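Local coordinates for putative extracellular solute-binding protein (Bordetella bronchiseptica, PDB 4P56) that binds mandelate and probably delivers it, or related small carboxylates, to a TRAP-type transporter of the inner membrane, at residues Val42-Met47 against Asp275-Ala280; Gly75-Val80 against Lys136-Leu141; Ala177-Ala182 against Lys308-Ala313. All coordinates share one frame; numbering follows the deposited sequence.

How the contacts relate
The three contacts are well separated. The centres of contacts 1 and 2 lie about 23 Å apart, those of contacts 2 and 3 about 27 Å, and those of contacts 1 and 3 about 29 Å. Contact 1 joins helices 40-56 and 263-285 near the mandelate pocket. Contact 2 ties helix 76-81 to the chain leading into strand 139-145, an outer strand of a three-stranded antiparallel sheet. Contact 3 sets helix 310-320 against helix 174-182, which packs on the six-stranded mixed sheet. Along the chain, contact 2 falls wholly between the segments of contact 1 and closes before contact 3 opens, while contacts 1 and 3 interleave. Distant parts of the sequence are thus woven together in the family 7 solute-binding fold.

Contact 1: residues Val42-Met47 against Asp275-Ala280; sequences VADFLM and DTHDAA
Asp44 and His277 mark the closest approach of two helical segments, and even there the CA atoms of Asp44 and His277 are 9.2 Å apart. The backbones therefore do not pack directly; two side chains reach across. Both residues point their CB toward the opposite helix.

The contact is a single histidine-carboxylate hydrogen bond. His277 NE2 donates to Asp44 OD2 at 2.6 Å, a short bond, and the N-H...O angle of 168° makes it nearly straight. OD2 lies almost exactly in the imidazole plane, so the N-H is aimed well from the ring's side. The carboxylate is less ideally turned. It offers the anti side of OD2, and NE2 stands somewhat out of the carboxylate plane. The two flat groups are twisted 58° against each other. In both residues CG is anti to the carbonyl carbon, which extends each group from its helix into the gap. The ring carbons next to NE2 stay farther off, with His277 CD2 3.4 Å from Asp44 OD2. The bond probably restrains the rotation of the imidazole, and the carboxylate would probably favour a positively charged ring.

Asp44 sits within a wider, pi-type turn, in which Met47 N bonds to Val42 O at 2.9 Å.

The ligand pocket is close by: the side chain of His277 is about 10 Å from bound (R)-mandelate, and its helix also carries the pocket residue Trp274. Around the polar bond, Asp44 rests on Ala273 and Phe45 packs on Leu266, Leu269 and Ala270, so helix 40-56 also packs on helix 263-285 through apolar side chains. His277 also touches Ala40, at the start of helix 40-56, and Glu212, on helix 211-216 just after strand 206-210 of the mixed sheet.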
ATOM      1  N   VAL A  42      -8.696   8.585  -1.987  1.00 11.85           N
ATOM      2  CA  VAL A  42      -9.938   9.236  -1.578  1.00 12.28           C
ATOM      3  C   VAL A  42     -10.830   9.526  -2.789  1.00 15.42           C
ATOM      4  O   VAL A  42     -11.976   9.034  -2.872  1.00 12.76           O
ATOM      5  CB  VAL A  42      -9.671  10.522  -0.791  1.00 12.97           C
ATOM      6  CG1 VAL A  42     -10.948  11.122  -0.298  1.00 13.49           C
ATOM      7  CG2 VAL A  42      -8.758  10.243   0.394  1.00 16.49           C
ATOM      8  N   ALA A  43     -10.312  10.335  -3.711  1.00 13.80           N
ATOM      9  CA  ALA A  43     -11.106  10.859  -4.805  1.00 14.70           C
ATOM     10  C   ALA A  43     -11.594   9.757  -5.706  1.00 15.58           C
ATOM     11  O   ALA A  43     -12.717   9.819  -6.186  1.00 14.63           O
ATOM     12  CB  ALA A  43     -10.312  11.873  -5.630  1.00 16.65           C
ATOM     13  N   ASP A  44     -10.745   8.761  -5.971  1.00 16.65           N
ATOM     14  CA  ASP A  44     -11.112   7.779  -6.986  1.00 13.39           C
ATOM     15  C   ASP A  44     -11.398   6.386  -6.446  1.00 13.91           C
ATOM     16  O   ASP A  44     -11.715   5.492  -7.213  1.00 15.04           O
ATOM     17  CB  ASP A  44     -10.069   7.708  -8.092  1.00 13.83           C
ATOM     18  CG  ASP A  44      -9.989   8.999  -8.889  1.00 16.60           C
ATOM     19  OD1 ASP A  44     -10.967   9.750  -8.912  1.00 21.78           O
ATOM     20  OD2 ASP A  44      -8.966   9.253  -9.528  1.00 21.68           O
ATOM     21  N   PHE A  45     -11.310   6.205  -5.146  1.00 11.66           N
ATOM     22  CA  PHE A  45     -11.602   4.899  -4.552  1.00 10.76           C
ATOM     23  C   PHE A  45     -12.683   5.061  -3.496  1.00 10.62           C
ATOM     24  O   PHE A  45     -13.805   4.669  -3.714  1.00 10.63           O
ATOM     25  CB  PHE A  45     -10.353   4.230  -3.943  1.00 10.12           C
ATOM     26  CG  PHE A  45     -10.678   3.161  -2.967  1.00  9.37           C
ATOM     27  CD1 PHE A  45     -11.629   2.206  -3.262  1.00  9.16           C
ATOM     28  CD2 PHE A  45     -10.055   3.130  -1.714  1.00  8.97           C
ATOM     29  CE1 PHE A  45     -11.957   1.218  -2.314  1.00  8.82           C
ATOM     30  CE2 PHE A  45     -10.388   2.164  -0.764  1.00 15.23           C
ATOM     31  CZ  PHE A  45     -11.344   1.211  -1.060  1.00 12.58           C
ATOM     32  N   LEU A  46     -12.363   5.705  -2.382  1.00 10.70           N
ATOM     33  CA  LEU A  46     -13.286   5.742  -1.257  1.00 10.59           C
ATOM     34  C   LEU A  46     -14.583   6.491  -1.571  1.00 11.31           C
ATOM     35  O   LEU A  46     -15.677   6.093  -1.128  1.00 11.21           O
ATOM     36  CB  LEU A  46     -12.613   6.376  -0.054  1.00 13.21           C
ATOM     37  CG  LEU A  46     -11.583   5.438   0.602  1.00 17.25           C
ATOM     38  CD1 LEU A  46     -10.693   6.199   1.526  1.00 14.51           C
ATOM     39  CD2 LEU A  46     -12.295   4.324   1.352  1.00 12.94           C
HETATM   40  N   MSE A  47     -14.480   7.588  -2.305  1.00 12.04           N
HETATM   41  CA  MSE A  47     -15.688   8.367  -2.605  1.00 12.86           C
HETATM   42  C   MSE A  47     -16.633   7.559  -3.516  1.00 15.47           C
HETATM   43  O   MSE A  47     -17.812   7.400  -3.202  1.00 12.83           O
HETATM   44  CB  MSE A  47     -15.324   9.720  -3.223  1.00 16.77           C
HETATM   45  CG  MSE A  47     -14.653  10.660  -2.229  1.00 26.37           C
HETATM   46 SE   MSE A  47     -15.778  11.088  -0.654  1.00 32.19          SE
HETATM   47  CE  MSE A  47     -15.370   9.695   0.606  1.00 14.82           C
ATOM     48  N   ASP A 275      -3.619   2.343 -10.287  1.00 10.63           N
ATOM     49  CA  ASP A 275      -3.084   2.120 -11.634  1.00 13.89           C
ATOM     50  C   ASP A 275      -3.377   3.272 -12.589  1.00 14.98           C
ATOM     51  O   ASP A 275      -2.543   3.625 -13.448  1.00 12.51           O
ATOM     52  CB  ASP A 275      -3.645   0.823 -12.256  1.00 11.26           C
ATOM     53  CG  ASP A 275      -2.996  -0.435 -11.683  1.00 15.00           C
ATOM     54  OD1 ASP A 275      -1.815  -0.345 -11.285  1.00 11.09           O
ATOM     55  OD2 ASP A 275      -3.649  -1.518 -11.677  1.00 11.81           O
ATOM     56  N   THR A 276      -4.546   3.871 -12.454  1.00 11.48           N
ATOM     57  CA  THR A 276      -4.910   4.987 -13.315  1.00 12.62           C
ATOM     58  C   THR A 276      -4.025   6.184 -12.981  1.00 12.56           C
ATOM     59  O   THR A 276      -3.492   6.857 -13.861  1.00 13.49           O
ATOM     60  CB  THR A 276      -6.412   5.309 -13.180  1.00 14.00           C
ATOM     61  OG1 THR A 276      -7.183   4.156 -13.589  1.00 13.47           O
ATOM     62  CG2 THR A 276      -6.807   6.496 -14.014  1.00 15.53           C
ATOM     63  N   HIS A 277      -3.819   6.424 -11.700  1.00 11.66           N
ATOM     64  CA  HIS A 277      -2.950   7.531 -11.323  1.00 13.85           C
ATOM     65  C   HIS A 277      -1.500   7.304 -11.660  1.00 14.50           C
ATOM     66  O   HIS A 277      -0.817   8.233 -12.085  1.00 13.42           O
ATOM     67  CB  HIS A 277      -3.120   7.861  -9.849  1.00 11.37           C
ATOM     68  CG  HIS A 277      -4.362   8.636  -9.592  1.00 12.07           C
ATOM     69  ND1 HIS A 277      -4.350   9.910  -9.075  1.00 13.27           N
ATOM     70  CD2 HIS A 277      -5.661   8.331  -9.822  1.00 15.33           C
ATOM     71  CE1 HIS A 277      -5.586  10.349  -8.968  1.00 21.19           C
ATOM     72  NE2 HIS A 277      -6.401   9.412  -9.423  1.00 17.28           N
ATOM     73  N   ASP A 278      -1.025   6.082 -11.462  1.00 12.66           N
ATOM     74  CA  ASP A 278       0.321   5.711 -11.885  1.00 12.39           C
ATOM     75  C   ASP A 278       0.526   6.007 -13.389  1.00 15.52           C
ATOM     76  O   ASP A 278       1.565   6.534 -13.796  1.00 15.06           O
ATOM     77  CB  ASP A 278       0.567   4.222 -11.606  1.00 11.19           C
ATOM     78  CG  ASP A 278       1.072   3.955 -10.191  1.00 13.19           C
ATOM     79  OD1 ASP A 278       1.146   4.892  -9.352  1.00 10.47           O
ATOM     80  OD2 ASP A 278       1.392   2.773  -9.938  1.00 11.77           O
ATOM     81  N   ALA A 279      -0.462   5.679 -14.209  1.00 13.11           N
ATOM     82  CA  ALA A 279      -0.313   5.829 -15.645  1.00 14.48           C
ATOM     83  C   ALA A 279      -0.285   7.316 -16.005  1.00 15.27           C
ATOM     84  O   ALA A 279       0.510   7.752 -16.848  1.00 16.28           O
ATOM     85  CB  ALA A 279      -1.449   5.116 -16.360  1.00 18.85           C
ATOM     86  N   ALA A 280      -1.127   8.105 -15.351  1.00 15.04           N
ATOM     87  CA  ALA A 280      -1.127   9.565 -15.565  1.00 17.45           C
ATOM     88  C   ALA A 280       0.231  10.190 -15.229  1.00 16.07           C
ATOM     89  O   ALA A 280       0.693  11.134 -15.894  1.00 17.30           O
ATOM     90  CB  ALA A 280      -2.233  10.219 -14.716  1.00 17.72           C
TER

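Contact 2: residues Gly75-Val80 against Lys136-Leu141; sequences GHFDAV and KGVRLL
Val80 and Val138 have the nearest CA atoms of the two segments, 7.0 Å apart, where a short helix meets the chain entering strand 139-145. This is helix-on-sheet packing in an alpha/beta solute-binding fold. The strand is an outer one of a three-stranded antiparallel sheet.

Val138 points toward the helix and uses both methyls. Val138 CG1 meets Val80 CG1 at 3.8 Å, the side chains crossing at about a right angle, and it also nears Phe77 CE1. Val138 CG2 meets Phe77 CZ at 3.7 Å, coming obliquely to the ring. Val80 CG1 can do this because it is anti to its own backbone N (chi1 168°). Phe77 swings its ring from the helix across to the strand entry, so Val138 meets the ring end with one branch and chiefly the Val80 methyl with the other. No hydrogen bond spans the two segments; the three side chains are buried and apolar.

The cluster continues into the sheet. Val80 and Val138 both touch Ile241 of the central strand 237-242, and Phe77 touches Val90 of strand 87-91.

The outer end of the ring also meets backbone: Lys136 O lies near the ring plane, at its edge, 3.6 Å from Phe77 CZ.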
ATOM      1  N   GLY A  75      -2.103   6.493  13.866  1.00 12.98           N
ATOM      2  CA  GLY A  75      -3.158   6.521  14.869  1.00 10.06           C
ATOM      3  C   GLY A  75      -4.540   6.152  14.361  1.00  9.58           C
ATOM      4  O   GLY A  75      -5.483   5.957  15.134  1.00  9.85           O
ATOM      5  N   HIS A  76      -4.678   6.048  13.054  1.00  8.96           N
ATOM      6  CA  HIS A  76      -5.982   5.774  12.472  1.00  8.61           C
ATOM      7  C   HIS A  76      -6.528   4.374  12.809  1.00  8.56           C
ATOM      8  O   HIS A  76      -7.735   4.188  12.845  1.00  8.88           O
ATOM      9  CB  HIS A  76      -5.974   6.028  10.951  1.00  8.14           C
ATOM     10  CG  HIS A  76      -6.272   7.460  10.582  1.00  8.33           C
ATOM     11  ND1 HIS A  76      -5.379   8.487  10.788  1.00 11.06           N
ATOM     12  CD2 HIS A  76      -7.382   8.024  10.043  1.00 10.11           C
ATOM     13  CE1 HIS A  76      -5.919   9.626  10.373  1.00  9.22           C
ATOM     14  NE2 HIS A  76      -7.138   9.375   9.935  1.00  8.72           N
ATOM     15  N   PHE A  77      -5.672   3.397  13.090  1.00  8.73           N
ATOM     16  CA  PHE A  77      -6.195   2.078  13.430  1.00  8.87           C
ATOM     17  C   PHE A  77      -6.937   2.171  14.772  1.00  9.83           C
ATOM     18  O   PHE A  77      -8.097   1.751  14.905  1.00 11.71           O
ATOM     19  CB  PHE A  77      -5.061   1.051  13.524  1.00 12.69           C
ATOM     20  CG  PHE A  77      -5.557  -0.356  13.692  1.00 12.59           C
ATOM     21  CD1 PHE A  77      -6.020  -0.790  14.906  1.00 11.94           C
ATOM     22  CD2 PHE A  77      -5.580  -1.236  12.627  1.00 11.96           C
ATOM     23  CE1 PHE A  77      -6.523  -2.074  15.070  1.00 14.87           C
ATOM     24  CE2 PHE A  77      -6.070  -2.555  12.790  1.00 12.43           C
ATOM     25  CZ  PHE A  77      -6.541  -2.956  14.000  1.00 14.79           C
ATOM     26  N   ASP A  78      -6.257   2.713  15.775  1.00 10.86           N
ATOM     27  CA  ASP A  78      -6.878   2.899  17.087  1.00 11.31           C
ATOM     28  C   ASP A  78      -8.098   3.848  17.045  1.00 10.91           C
ATOM     29  O   ASP A  78      -9.042   3.663  17.816  1.00 11.99           O
ATOM     30  CB  ASP A  78      -5.856   3.407  18.110  1.00 12.68           C
ATOM     31  CG  ASP A  78      -4.862   2.322  18.529  1.00 19.56           C
ATOM     32  OD1 ASP A  78      -5.222   1.135  18.440  1.00 23.04           O
ATOM     33  OD2 ASP A  78      -3.725   2.656  18.908  1.00 23.71           O
ATOM     34  N   ALA A  79      -8.071   4.856  16.179  1.00 10.18           N
ATOM     35  CA  ALA A  79      -9.230   5.757  16.053  1.00 12.65           C
ATOM     36  C   ALA A  79     -10.460   4.934  15.733  1.00 13.80           C
ATOM     37  O   ALA A  79     -11.538   5.158  16.309  1.00 10.42           O
ATOM     38  CB  ALA A  79      -9.006   6.806  15.005  1.00  9.85           C
ATOM     39  N   VAL A  80     -10.304   3.949  14.853  1.00  9.51           N
ATOM     40  CA  VAL A  80     -11.438   3.074  14.526  1.00  9.44           C
ATOM     41  C   VAL A  80     -11.791   2.142  15.690  1.00 10.72           C
ATOM     42  O   VAL A  80     -12.971   2.046  16.092  1.00 10.44           O
ATOM     43  CB  VAL A  80     -11.199   2.298  13.183  1.00  8.89           C
ATOM     44  CG1 VAL A  80     -12.221   1.199  12.990  1.00 10.24           C
ATOM     45  CG2 VAL A  80     -11.252   3.273  12.040  1.00 11.25           C
ATOM     46  N   LYS A 136      -6.855  -7.419  14.903  1.00  9.42           N
ATOM     47  CA  LYS A 136      -7.662  -7.622  16.096  1.00 12.22           C
ATOM     48  C   LYS A 136      -8.358  -6.327  16.491  1.00 10.33           C
ATOM     49  O   LYS A 136      -7.733  -5.267  16.498  1.00 14.50           O
ATOM     50  CB  LYS A 136      -6.772  -8.074  17.255  1.00 11.81           C
ATOM     51  CG  LYS A 136      -7.524  -8.340  18.543  1.00 16.93           C
ATOM     52  CD  LYS A 136      -6.574  -8.746  19.677  1.00 25.18           C
ATOM     53  CE  LYS A 136      -7.357  -9.296  20.867  1.00 26.63           C
ATOM     54  NZ  LYS A 136      -6.438  -9.617  21.977  1.00 24.94           N
ATOM     55  N   GLY A 137      -9.637  -6.427  16.837  1.00 15.83           N
ATOM     56  CA  GLY A 137     -10.347  -5.329  17.472  1.00 18.05           C
ATOM     57  C   GLY A 137     -11.148  -4.444  16.524  1.00 17.62           C
ATOM     58  O   GLY A 137     -11.895  -3.583  16.978  1.00 12.27           O
ATOM     59  N   VAL A 138     -10.998  -4.653  15.219  1.00 10.08           N
ATOM     60  CA  VAL A 138     -11.814  -3.959  14.214  1.00  9.94           C
ATOM     61  C   VAL A 138     -12.306  -5.000  13.195  1.00  9.78           C
ATOM     62  O   VAL A 138     -11.828  -6.153  13.176  1.00 10.13           O
ATOM     63  CB  VAL A 138     -11.034  -2.864  13.452  1.00  9.37           C
ATOM     64  CG1 VAL A 138     -10.466  -1.801  14.435  1.00 11.08           C
ATOM     65  CG2 VAL A 138      -9.910  -3.477  12.622  1.00 10.34           C
ATOM     66  N   ARG A 139     -13.276  -4.636  12.365  1.00 10.27           N
ATOM     67  CA  ARG A 139     -13.661  -5.536  11.282  1.00 10.18           C
ATOM     68  C   ARG A 139     -12.862  -5.195  10.062  1.00  9.52           C
ATOM     69  O   ARG A 139     -12.807  -4.041   9.650  1.00  9.71           O
ATOM     70  CB  ARG A 139     -15.148  -5.478  10.960  1.00 12.01           C
ATOM     71  CG  ARG A 139     -15.481  -6.243   9.684  1.00 14.16           C
ATOM     72  CD  ARG A 139     -16.962  -6.194   9.330  1.00 15.28           C
ATOM     73  NE  ARG A 139     -17.696  -7.174  10.122  1.00 23.19           N
ATOM     74  CZ  ARG A 139     -17.938  -8.429   9.755  1.00 26.45           C
ATOM     75  NH1 ARG A 139     -17.548  -8.893   8.571  1.00 15.26           N
ATOM     76  NH2 ARG A 139     -18.606  -9.221  10.580  1.00 25.81           N
ATOM     77  N   LEU A 140     -12.183  -6.199   9.509  1.00  8.86           N
ATOM     78  CA  LEU A 140     -11.417  -6.012   8.282  1.00  8.53           C
ATOM     79  C   LEU A 140     -12.362  -6.170   7.094  1.00  8.64           C
ATOM     80  O   LEU A 140     -12.920  -7.233   6.877  1.00  9.80           O
ATOM     81  CB  LEU A 140     -10.298  -7.052   8.190  1.00  8.08           C
ATOM     82  CG  LEU A 140      -9.430  -7.046   6.930  1.00  9.71           C
ATOM     83  CD1 LEU A 140      -8.695  -5.728   6.739  1.00  7.21           C
ATOM     84  CD2 LEU A 140      -8.446  -8.223   6.939  1.00 15.00           C
ATOM     85  N   LEU A 141     -12.528  -5.114   6.319  1.00  8.78           N
ATOM     86  CA  LEU A 141     -13.408  -5.179   5.151  1.00  9.39           C
ATOM     87  C   LEU A 141     -12.624  -5.653   3.906  1.00 11.85           C
ATOM     88  O   LEU A 141     -13.129  -6.431   3.103  1.00 10.58           O
ATOM     89  CB  LEU A 141     -14.062  -3.827   4.889  1.00  9.45           C
ATOM     90  CG  LEU A 141     -15.089  -3.372   5.911  1.00 10.50           C
ATOM     91  CD1 LEU A 141     -15.566  -1.959   5.581  1.00 13.97           C
ATOM     92  CD2 LEU A 141     -16.325  -4.340   6.009  1.00 10.71           C
TER

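Contact 3: residues Ala177-Ala182 against Lys308-Ala313; sequences ADVAKA and KGFEQA
Phe310 carries this contact, reaching from helix 310-320 to the flank of helix 174-182. Its CA is 8.4 Å from the CA of Asp178, the nearest backbone pair. CB points toward helix 174-182, and CG is anti to the carbonyl carbon (chi1 -70°), which sends the ring out across the gap. CB and CG serve only as a stalk within these two segments. The ring is turned so that its plane nearly contains CA (chi2 5°), and the far end does the touching.

CE2 is the first ring atom to meet the other helix. Phe310 CE2 lies 3.9 Å from Val179 CG2, a methyl placed near the ring plane at the edge. The methylene of Asp178 is also close to it. CZ, the tip, is the most engaged atom. Phe310 CZ stands 3.7 Å from Asp178 CB and 3.5 Å from Asp178 O, an oxygen also near the ring plane at its edge. Ala182 CB, one turn farther along, approaches Phe310 CZ obliquely at 3.8 Å. The ring end is thus set among residues at positions i, i+1 and i+4 of the helix.

Asp178 O is not left to the ring. Asp178 O accepts the helical hydrogen bond from Ala182 N, 2.9 Å away. The carboxylate of Asp178 also has its own partner, a salt bridge to Lys103. The contact is therefore mainly apolar, although it lies beside charged groups.

Leu107, in a loop, also touches Phe310, and the neighbouring Pro108 touches Val179. Helix 174-182 also rests on the mixed sheet: Val179 and Ala180 meet Phe208 of strand 206-210, while Ala177 and Ala180 meet Val171 of strand 168-171. It thus lies in contact with both helix 310-320 and the sheet.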
ATOM      1  N   ALA A 177      11.067  -0.551   3.915  1.00  9.65           N
ATOM      2  CA  ALA A 177      12.154  -0.382   4.858  1.00 10.16           C
ATOM      3  C   ALA A 177      13.101  -1.575   4.809  1.00 10.66           C
ATOM      4  O   ALA A 177      14.331  -1.403   4.848  1.00 11.15           O
ATOM      5  CB  ALA A 177      11.589  -0.189   6.256  1.00 10.50           C
ATOM      6  N   ASP A 178      12.537  -2.783   4.715  1.00 10.70           N
ATOM      7  CA  ASP A 178      13.359  -4.013   4.667  1.00 11.60           C
ATOM      8  C   ASP A 178      14.251  -3.927   3.431  1.00 11.28           C
ATOM      9  O   ASP A 178      15.449  -4.217   3.494  1.00 11.97           O
ATOM     10  CB  ASP A 178      12.502  -5.283   4.549  1.00 11.35           C
ATOM     11  CG  ASP A 178      11.735  -5.625   5.830  1.00 11.72           C
ATOM     12  OD1 ASP A 178      12.164  -5.207   6.938  1.00 15.73           O
ATOM     13  OD2 ASP A 178      10.690  -6.317   5.717  1.00 11.70           O
ATOM     14  N   VAL A 179      13.655  -3.557   2.301  1.00 10.71           N
ATOM     15  CA  VAL A 179      14.419  -3.420   1.066  1.00 11.78           C
ATOM     16  C   VAL A 179      15.490  -2.323   1.178  1.00 11.14           C
ATOM     17  O   VAL A 179      16.650  -2.554   0.840  1.00 11.98           O
ATOM     18  CB  VAL A 179      13.534  -3.171  -0.190  1.00 12.24           C
ATOM     19  CG1 VAL A 179      14.407  -2.875  -1.429  1.00 14.19           C
ATOM     20  CG2 VAL A 179      12.611  -4.357  -0.468  1.00 14.29           C
ATOM     21  N   ALA A 180      15.120  -1.131   1.630  1.00 10.77           N
ATOM     22  CA  ALA A 180      16.113  -0.055   1.798  1.00 15.42           C
ATOM     23  C   ALA A 180      17.327  -0.527   2.604  1.00 12.12           C
ATOM     24  O   ALA A 180      18.472  -0.339   2.197  1.00 13.58           O
ATOM     25  CB  ALA A 180      15.478   1.164   2.485  1.00 10.79           C
ATOM     26  N   LYS A 181      17.067  -1.138   3.759  1.00 12.31           N
ATOM     27  CA  LYS A 181      18.137  -1.612   4.631  1.00 14.03           C
ATOM     28  C   LYS A 181      18.958  -2.650   3.868  1.00 14.35           C
ATOM     29  O   LYS A 181      20.180  -2.603   3.860  1.00 16.19           O
ATOM     30  CB  LYS A 181      17.556  -2.211   5.921  1.00 16.10           C
ATOM     31  CG  LYS A 181      18.610  -2.583   6.971  1.00 20.53           C
ATOM     32  CD  LYS A 181      17.983  -3.219   8.211  1.00 37.53           C
ATOM     33  CE  LYS A 181      18.991  -3.358   9.357  1.00 42.43           C
ATOM     34  NZ  LYS A 181      19.163  -4.775   9.786  1.00 45.28           N
ATOM     35  N   ALA A 182      18.288  -3.584   3.199  1.00 13.56           N
ATOM     36  CA  ALA A 182      19.019  -4.686   2.574  1.00 14.30           C
ATOM     37  C   ALA A 182      19.979  -4.195   1.468  1.00 14.78           C
ATOM     38  O   ALA A 182      21.065  -4.747   1.282  1.00 15.91           O
ATOM     39  CB  ALA A 182      18.066  -5.719   2.023  1.00 15.27           C
ATOM     40  N   LYS A 308      17.134 -11.994  -0.776  1.00 20.08           N
ATOM     41  CA  LYS A 308      16.777 -13.397  -0.999  1.00 26.96           C
ATOM     42  C   LYS A 308      16.227 -14.116   0.236  1.00 22.29           C
ATOM     43  O   LYS A 308      15.577 -15.152   0.092  1.00 22.06           O
ATOM     44  CB  LYS A 308      17.973 -14.185  -1.544  1.00 23.97           C
ATOM     45  CG  LYS A 308      19.102 -14.310  -0.548  1.00 28.09           C
ATOM     46  CD  LYS A 308      20.331 -14.973  -1.161  1.00 40.37           C
ATOM     47  CE  LYS A 308      21.494 -15.004  -0.177  1.00 43.90           C
ATOM     48  NZ  LYS A 308      21.862 -13.633   0.302  1.00 43.26           N
ATOM     49  N   GLY A 309      16.496 -13.587   1.425  1.00 17.85           N
ATOM     50  CA  GLY A 309      16.054 -14.215   2.667  1.00 17.97           C
ATOM     51  C   GLY A 309      14.659 -13.784   3.104  1.00 16.71           C
ATOM     52  O   GLY A 309      14.106 -14.341   4.055  1.00 16.97           O
ATOM     53  N   PHE A 310      14.081 -12.792   2.422  1.00 18.31           N
ATOM     54  CA  PHE A 310      12.799 -12.220   2.860  1.00 13.89           C
ATOM     55  C   PHE A 310      11.669 -13.240   2.814  1.00 15.17           C
ATOM     56  O   PHE A 310      10.769 -13.219   3.677  1.00 12.40           O
ATOM     57  CB  PHE A 310      12.381 -11.030   1.998  1.00 13.74           C
ATOM     58  CG  PHE A 310      13.231  -9.782   2.194  1.00 17.52           C
ATOM     59  CD1 PHE A 310      14.364  -9.787   3.009  1.00 17.95           C
ATOM     60  CD2 PHE A 310      12.868  -8.616   1.567  1.00 14.23           C
ATOM     61  CE1 PHE A 310      15.130  -8.633   3.168  1.00 20.45           C
ATOM     62  CE2 PHE A 310      13.613  -7.463   1.716  1.00 18.32           C
ATOM     63  CZ  PHE A 310      14.751  -7.474   2.533  1.00 18.52           C
ATOM     64  N   GLU A 311      11.696 -14.104   1.794  1.00 16.86           N
ATOM     65  CA  GLU A 311      10.634 -15.082   1.628  1.00 14.34           C
ATOM     66  C   GLU A 311      10.616 -16.046   2.808  1.00 15.11           C
ATOM     67  O   GLU A 311       9.555 -16.326   3.361  1.00 12.62           O
ATOM     68  CB  GLU A 311      10.772 -15.832   0.304  1.00 14.71           C
ATOM     69  CG  GLU A 311       9.693 -16.862   0.073  1.00 18.29           C
ATOM     70  CD  GLU A 311       9.765 -17.505  -1.317  1.00 25.61           C
ATOM     71  OE1 GLU A 311       9.581 -16.812  -2.319  1.00 30.36           O
ATOM     72  OE2 GLU A 311       9.995 -18.705  -1.399  1.00 30.70           O
ATOM     73  N   GLN A 312      11.791 -16.552   3.197  1.00 14.24           N
ATOM     74  CA  GLN A 312      11.901 -17.472   4.333  1.00 14.33           C
ATOM     75  C   GLN A 312      11.507 -16.782   5.647  1.00 27.56           C
ATOM     76  O   GLN A 312      10.846 -17.392   6.488  1.00 12.97           O
ATOM     77  CB  GLN A 312      13.307 -18.116   4.419  1.00 15.85           C
ATOM     78  CG  GLN A 312      13.458 -19.177   5.522  1.00 16.31           C
ATOM     79  CD  GLN A 312      12.535 -20.351   5.287  1.00 23.47           C
ATOM     80  OE1 GLN A 312      12.503 -20.905   4.195  1.00 22.52           O
ATOM     81  NE2 GLN A 312      11.753 -20.709   6.292  1.00 18.43           N
ATOM     82  N   ALA A 313      11.881 -15.514   5.818  1.00 13.49           N
ATOM     83  CA  ALA A 313      11.407 -14.746   6.951  1.00 15.44           C
ATOM     84  C   ALA A 313       9.884 -14.788   7.015  1.00 12.72           C
ATOM     85  O   ALA A 313       9.307 -14.980   8.079  1.00 12.10           O
ATOM     86  CB  ALA A 313      11.887 -13.284   6.872  1.00 20.63           C
TER